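Long-range contact in endoglucanase (Komagataeibacter sucrofermentans, PDB 6VC5), which probably cleaves internal beta-1,4-glucosidic linkages in cellulose and related beta-glucans: residues T61-W73 against M117-K129. Sequence-based numbering, arbitrary orientation.
Sequences TNLQHKDDALFSW and MNIYGDVLKLMTK
Asp68 OD1 is gripped by two donors of its own loop while the CB of Asp68 leans on Asp122 of helix 110-126. His65 ND1 reaches Asp68 OD1 from the syn side, tilted out of the carboxylate plane, at 2.8 Å, and Leu70 N takes the anti side, closing an Asx turn. A chi1 of 58° sets the carboxylate of Asp68 between its own N and carbonyl carbon, where a short acidic side chain can fold back onto the turn. Across the contact, Ala69 N donates to Asp122 OD2 at 2.8 Å (155°), and the small Ala69 CB lets the loop approach Asn118 O. Replacing Asp68 with an alanine would probably leave His65 ND1 and Leu70 N without their acceptor and the turn less firmly set. Branched Leu70 divides its methyls: CD2 meets Val123 CG2 at 3.6 Å, whereas CD1 lies against Leu126 CD1 and Met127 CG. Ile119 extends CD1 to the edge of the Phe71 ring, 3.7 Å from CE2; Gln64 CG lies over one ring face near the rim, and Gln64 NE2 holds Ala69 O at 2.9 Å. The loop after helix 49-62 thus docks on the C-terminal turns of helix 110-126, with helix 90-106 touching both through Leu70 on Asp93 and Ile119 on Leu100; strand 128-131 follows.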
loop_
_atom_site.group_PDB
_atom_site.type_symbol
_atom_site.label_atom_id
_atom_site.label_comp_id
_atom_site.label_asym_id
_atom_site.label_seq_id
_atom_site.Cartn_x
_atom_site.Cartn_y
_atom_site.Cartn_z
ATOM N N THR A 61 -2.542 -12.546 16.631
ATOM C CA THR A 61 -1.820 -13.338 17.619
ATOM C C THR A 61 -0.318 -13.105 17.544
ATOM O O THR A 61 0.350 -13.005 18.579
ATOM C CB THR A 61 -2.130 -14.815 17.392
ATOM O OG1 THR A 61 -3.537 -15.034 17.554
ATOM C CG2 THR A 61 -1.341 -15.704 18.369
ATOM N N ASN A 62 0.232 -13.005 16.336
ATOM C CA ASN A 62 1.679 -13.034 16.176
ATOM C C ASN A 62 2.315 -11.680 15.915
ATOM O O ASN A 62 3.495 -11.501 16.255
ATOM C CB ASN A 62 2.080 -14.000 15.056
ATOM C CG ASN A 62 1.805 -15.440 15.417
ATOM O OD1 ASN A 62 2.595 -16.076 16.121
ATOM N ND2 ASN A 62 0.674 -15.962 14.960
ATOM N N LEU A 63 1.588 -10.733 15.320
ATOM C CA LEU A 63 2.162 -9.452 14.925
ATOM C C LEU A 63 1.629 -8.253 15.694
ATOM O O LEU A 63 2.361 -7.278 15.850
ATOM C CB LEU A 63 1.962 -9.188 13.421
ATOM C CG LEU A 63 2.597 -10.183 12.448
ATOM C CD1 LEU A 63 2.262 -9.757 11.010
ATOM C CD2 LEU A 63 4.096 -10.261 12.673
ATOM N N GLN A 64 0.380 -8.269 16.164
ATOM C CA GLN A 64 -0.155 -7.064 16.792
ATOM C C GLN A 64 0.554 -6.754 18.106
ATOM O O GLN A 64 0.871 -7.656 18.894
ATOM C CB GLN A 64 -1.672 -7.153 16.993
ATOM C CG GLN A 64 -2.264 -5.770 17.298
ATOM C CD GLN A 64 -3.775 -5.762 17.238
ATOM O OE1 GLN A 64 -4.432 -6.676 17.742
ATOM N NE2 GLN A 64 -4.341 -4.720 16.627
ATOM N N HIS A 65 0.822 -5.466 18.331
ATOM C CA HIS A 65 1.520 -5.034 19.534
ATOM C C HIS A 65 0.678 -5.270 20.779
ATOM O O HIS A 65 -0.546 -5.396 20.731
ATOM C CB HIS A 65 1.884 -3.553 19.450
ATOM C CG HIS A 65 2.978 -3.255 18.476
ATOM N ND1 HIS A 65 3.176 -1.996 17.951
ATOM C CD2 HIS A 65 3.940 -4.044 17.942
ATOM C CE1 HIS A 65 4.215 -2.021 17.131
ATOM N NE2 HIS A 65 4.700 -3.249 17.112
ATOM N N LYS A 66 1.380 -5.318 21.909
ATOM C CA LYS A 66 0.790 -5.456 23.234
ATOM C C LYS A 66 0.228 -4.125 23.725
ATOM O O LYS A 66 -0.883 -4.075 24.265
ATOM C CB LYS A 66 1.874 -5.935 24.216
ATOM C CG LYS A 66 2.452 -7.370 24.028
ATOM C CD LYS A 66 3.553 -7.787 25.028
ATOM C CE LYS A 66 4.060 -9.207 24.808
ATOM N NZ LYS A 66 5.117 -9.510 25.784
ATOM N N ASP A 67 0.977 -3.040 23.520
ATOM C CA ASP A 67 0.698 -1.732 24.100
ATOM C C ASP A 67 -0.009 -0.779 23.144
ATOM O O ASP A 67 -0.415 0.312 23.567
ATOM C CB ASP A 67 2.010 -1.087 24.563
ATOM C CG ASP A 67 2.512 -1.660 25.880
ATOM O OD1 ASP A 67 3.079 -0.892 26.687
ATOM O OD2 ASP A 67 2.337 -2.876 26.109
ATOM N N ASP A 68 -0.136 -1.139 21.871
ATOM C CA ASP A 68 -0.936 -0.367 20.925
ATOM C C ASP A 68 -1.484 -1.337 19.882
ATOM O O ASP A 68 -1.201 -2.538 19.914
ATOM C CB ASP A 68 -0.165 0.821 20.321
ATOM C CG ASP A 68 1.114 0.406 19.607
ATOM O OD1 ASP A 68 1.050 -0.363 18.628
ATOM O OD2 ASP A 68 2.196 0.877 20.018
ATOM N N ALA A 69 -2.278 -0.813 18.949
ATOM C CA ALA A 69 -2.956 -1.667 17.981
ATOM C C ALA A 69 -2.200 -1.809 16.663
ATOM O O ALA A 69 -2.697 -2.471 15.751
ATOM C CB ALA A 69 -4.379 -1.152 17.717
ATOM N N LEU A 70 -1.009 -1.224 16.546
ATOM C CA LEU A 70 -0.223 -1.380 15.329
ATOM C C LEU A 70 0.446 -2.756 15.313
ATOM O O LEU A 70 0.357 -3.527 16.274
ATOM C CB LEU A 70 0.774 -0.235 15.202
ATOM C CG LEU A 70 0.179 1.172 15.334
ATOM C CD1 LEU A 70 1.266 2.213 15.132
ATOM C CD2 LEU A 70 -0.928 1.360 14.313
ATOM N N PHE A 71 1.158 -3.055 14.222
ATOM C CA PHE A 71 1.657 -4.401 13.953
ATOM C C PHE A 71 3.157 -4.383 13.736
ATOM O O PHE A 71 3.674 -3.558 12.977
ATOM C CB PHE A 71 0.975 -4.998 12.710
ATOM C CG PHE A 71 -0.486 -5.194 12.892
ATOM C CD1 PHE A 71 -0.981 -6.420 13.292
ATOM C CD2 PHE A 71 -1.365 -4.135 12.690
ATOM C CE1 PHE A 71 -2.331 -6.603 13.504
ATOM C CE2 PHE A 71 -2.711 -4.307 12.883
ATOM C CZ PHE A 71 -3.199 -5.539 13.297
ATOM N N SER A 72 3.854 -5.312 14.377
ATOM C CA SER A 72 5.243 -5.537 14.009
ATOM C C SER A 72 5.303 -5.952 12.544
ATOM O O SER A 72 4.447 -6.691 12.060
ATOM C CB SER A 72 5.823 -6.633 14.887
ATOM O OG SER A 72 5.835 -6.235 16.251
ATOM N N TRP A 73 6.314 -5.461 11.825
ATOM C CA TRP A 73 6.259 -5.570 10.369
ATOM C C TRP A 73 6.540 -6.984 9.860
ATOM O O TRP A 73 6.091 -7.331 8.760
ATOM C CB TRP A 73 7.189 -4.551 9.709
ATOM C CG TRP A 73 8.635 -4.892 9.775
ATOM C CD1 TRP A 73 9.466 -4.759 10.857
ATOM C CD2 TRP A 73 9.441 -5.400 8.709
ATOM N NE1 TRP A 73 10.743 -5.163 10.520
ATOM C CE2 TRP A 73 10.748 -5.562 9.209
ATOM C CE3 TRP A 73 9.177 -5.737 7.375
ATOM C CZ2 TRP A 73 11.792 -6.054 8.424
ATOM C CZ3 TRP A 73 10.214 -6.229 6.595
ATOM C CH2 TRP A 73 11.506 -6.381 7.124
ATOM N N MET A 117 -11.239 0.246 14.001
ATOM C CA MET A 117 -11.203 1.554 14.652
ATOM C C MET A 117 -10.049 1.663 15.644
ATOM O O MET A 117 -9.432 2.732 15.762
ATOM C CB MET A 117 -12.550 1.840 15.313
ATOM C CG MET A 117 -13.645 2.042 14.286
ATOM S SD MET A 117 -15.227 2.643 14.914
ATOM C CE MET A 117 -15.662 1.297 15.965
ATOM N N ASN A 118 -9.719 0.571 16.335
ATOM C CA ASN A 118 -8.557 0.588 17.226
ATOM C C ASN A 118 -7.265 0.838 16.455
ATOM O O ASN A 118 -6.424 1.635 16.889
ATOM C CB ASN A 118 -8.462 -0.720 18.005
ATOM C CG ASN A 118 -9.537 -0.840 19.067
ATOM O OD1 ASN A 118 -10.151 0.154 19.455
ATOM N ND2 ASN A 118 -9.779 -2.058 19.532
ATOM N N ILE A 119 -7.091 0.173 15.305
ATOM C CA ILE A 119 -5.899 0.404 14.486
ATOM C C ILE A 119 -5.867 1.841 13.985
ATOM O O ILE A 119 -4.833 2.520 14.052
ATOM C CB ILE A 119 -5.841 -0.593 13.316
ATOM C CG1 ILE A 119 -5.780 -2.031 13.838
ATOM C CG2 ILE A 119 -4.640 -0.297 12.415
ATOM C CD1 ILE A 119 -6.170 -3.077 12.795
ATOM N N TYR A 120 -6.985 2.308 13.418
ATOM C CA TYR A 120 -7.004 3.659 12.855
ATOM C C TYR A 120 -6.695 4.691 13.926
ATOM O O TYR A 120 -5.955 5.652 13.678
ATOM C CB TYR A 120 -8.368 3.957 12.229
ATOM C CG TYR A 120 -8.613 3.326 10.874
ATOM C CD1 TYR A 120 -7.681 3.425 9.846
ATOM C CD2 TYR A 120 -9.812 2.674 10.610
ATOM C CE1 TYR A 120 -7.921 2.862 8.592
ATOM C CE2 TYR A 120 -10.072 2.111 9.366
ATOM C CZ TYR A 120 -9.131 2.208 8.361
ATOM O OH TYR A 120 -9.385 1.652 7.130
ATOM N N GLY A 121 -7.255 4.502 15.125
ATOM C CA GLY A 121 -6.982 5.419 16.217
ATOM C C GLY A 121 -5.501 5.521 16.533
ATOM O O GLY A 121 -4.981 6.615 16.774
ATOM N N ASP A 122 -4.801 4.389 16.533
ATOM C CA ASP A 122 -3.372 4.417 16.828
ATOM C C ASP A 122 -2.521 4.915 15.657
ATOM O O ASP A 122 -1.474 5.528 15.891
ATOM C CB ASP A 122 -2.917 3.052 17.345
ATOM C CG ASP A 122 -3.135 2.911 18.848
ATOM O OD1 ASP A 122 -3.246 3.961 19.529
ATOM O OD2 ASP A 122 -3.196 1.770 19.352
ATOM N N VAL A 123 -2.931 4.685 14.408
ATOM C CA VAL A 123 -2.244 5.333 13.288
ATOM C C VAL A 123 -2.326 6.850 13.426
ATOM O O VAL A 123 -1.322 7.561 13.296
ATOM C CB VAL A 123 -2.814 4.854 11.941
ATOM C CG1 VAL A 123 -2.257 5.702 10.783
ATOM C CG2 VAL A 123 -2.487 3.394 11.720
ATOM N N LEU A 124 -3.525 7.369 13.692
ATOM C CA LEU A 124 -3.682 8.815 13.820
ATOM C C LEU A 124 -2.872 9.356 14.987
ATOM O O LEU A 124 -2.252 10.425 14.882
ATOM C CB LEU A 124 -5.165 9.150 13.995
ATOM C CG LEU A 124 -5.598 10.591 13.734
ATOM C CD1 LEU A 124 -5.299 10.983 12.291
ATOM C CD2 LEU A 124 -7.078 10.768 14.050
ATOM N N LYS A 125 -2.855 8.627 16.104
ATOM C CA LYS A 125 -2.190 9.109 17.312
ATOM C C LYS A 125 -0.668 8.978 17.227
ATOM O O LYS A 125 0.056 9.886 17.645
ATOM C CB LYS A 125 -2.728 8.359 18.528
ATOM C CG LYS A 125 -2.067 8.738 19.843
ATOM C CD LYS A 125 -2.157 7.595 20.849
ATOM C CE LYS A 125 -3.514 7.542 21.541
ATOM N NZ LYS A 125 -3.376 7.416 23.023
ATOM N N LEU A 126 -0.162 7.860 16.704
ATOM C CA LEU A 126 1.265 7.566 16.769
ATOM C C LEU A 126 2.017 7.819 15.468
ATOM O O LEU A 126 3.239 7.994 15.510
ATOM C CB LEU A 126 1.487 6.100 17.170
ATOM C CG LEU A 126 0.800 5.667 18.466
ATOM C CD1 LEU A 126 0.937 4.172 18.645
ATOM C CD2 LEU A 126 1.367 6.408 19.672
ATOM N N MET A 127 1.338 7.833 14.320
ATOM C CA MET A 127 2.013 7.879 13.025
ATOM C C MET A 127 1.725 9.154 12.251
ATOM O O MET A 127 1.904 9.176 11.032
ATOM C CB MET A 127 1.650 6.671 12.166
ATOM C CG MET A 127 2.148 5.358 12.706
ATOM S SD MET A 127 3.983 5.176 12.600
ATOM C CE MET A 127 4.320 4.947 14.325
ATOM N N THR A 128 1.244 10.196 12.911
ATOM C CA THR A 128 1.123 11.497 12.273
ATOM C C THR A 128 2.021 12.500 12.981
ATOM O O THR A 128 2.282 12.390 14.181
ATOM C CB THR A 128 -0.335 11.993 12.194
ATOM O OG1 THR A 128 -0.860 12.217 13.507
ATOM C CG2 THR A 128 -1.202 10.964 11.446
ATOM N N LYS A 129 2.506 13.476 12.221
ATOM C CA LYS A 129 3.413 14.474 12.766
ATOM C C LYS A 129 3.182 15.793 12.036
ATOM O O LYS A 129 2.926 15.804 10.830
ATOM C CB LYS A 129 4.863 14.015 12.573
ATOM C CG LYS A 129 5.915 15.050 12.947
ATOM C CD LYS A 129 6.342 14.912 14.396
ATOM C CE LYS A 129 7.243 16.070 14.798
ATOM N NZ LYS A 129 8.675 15.742 14.582
#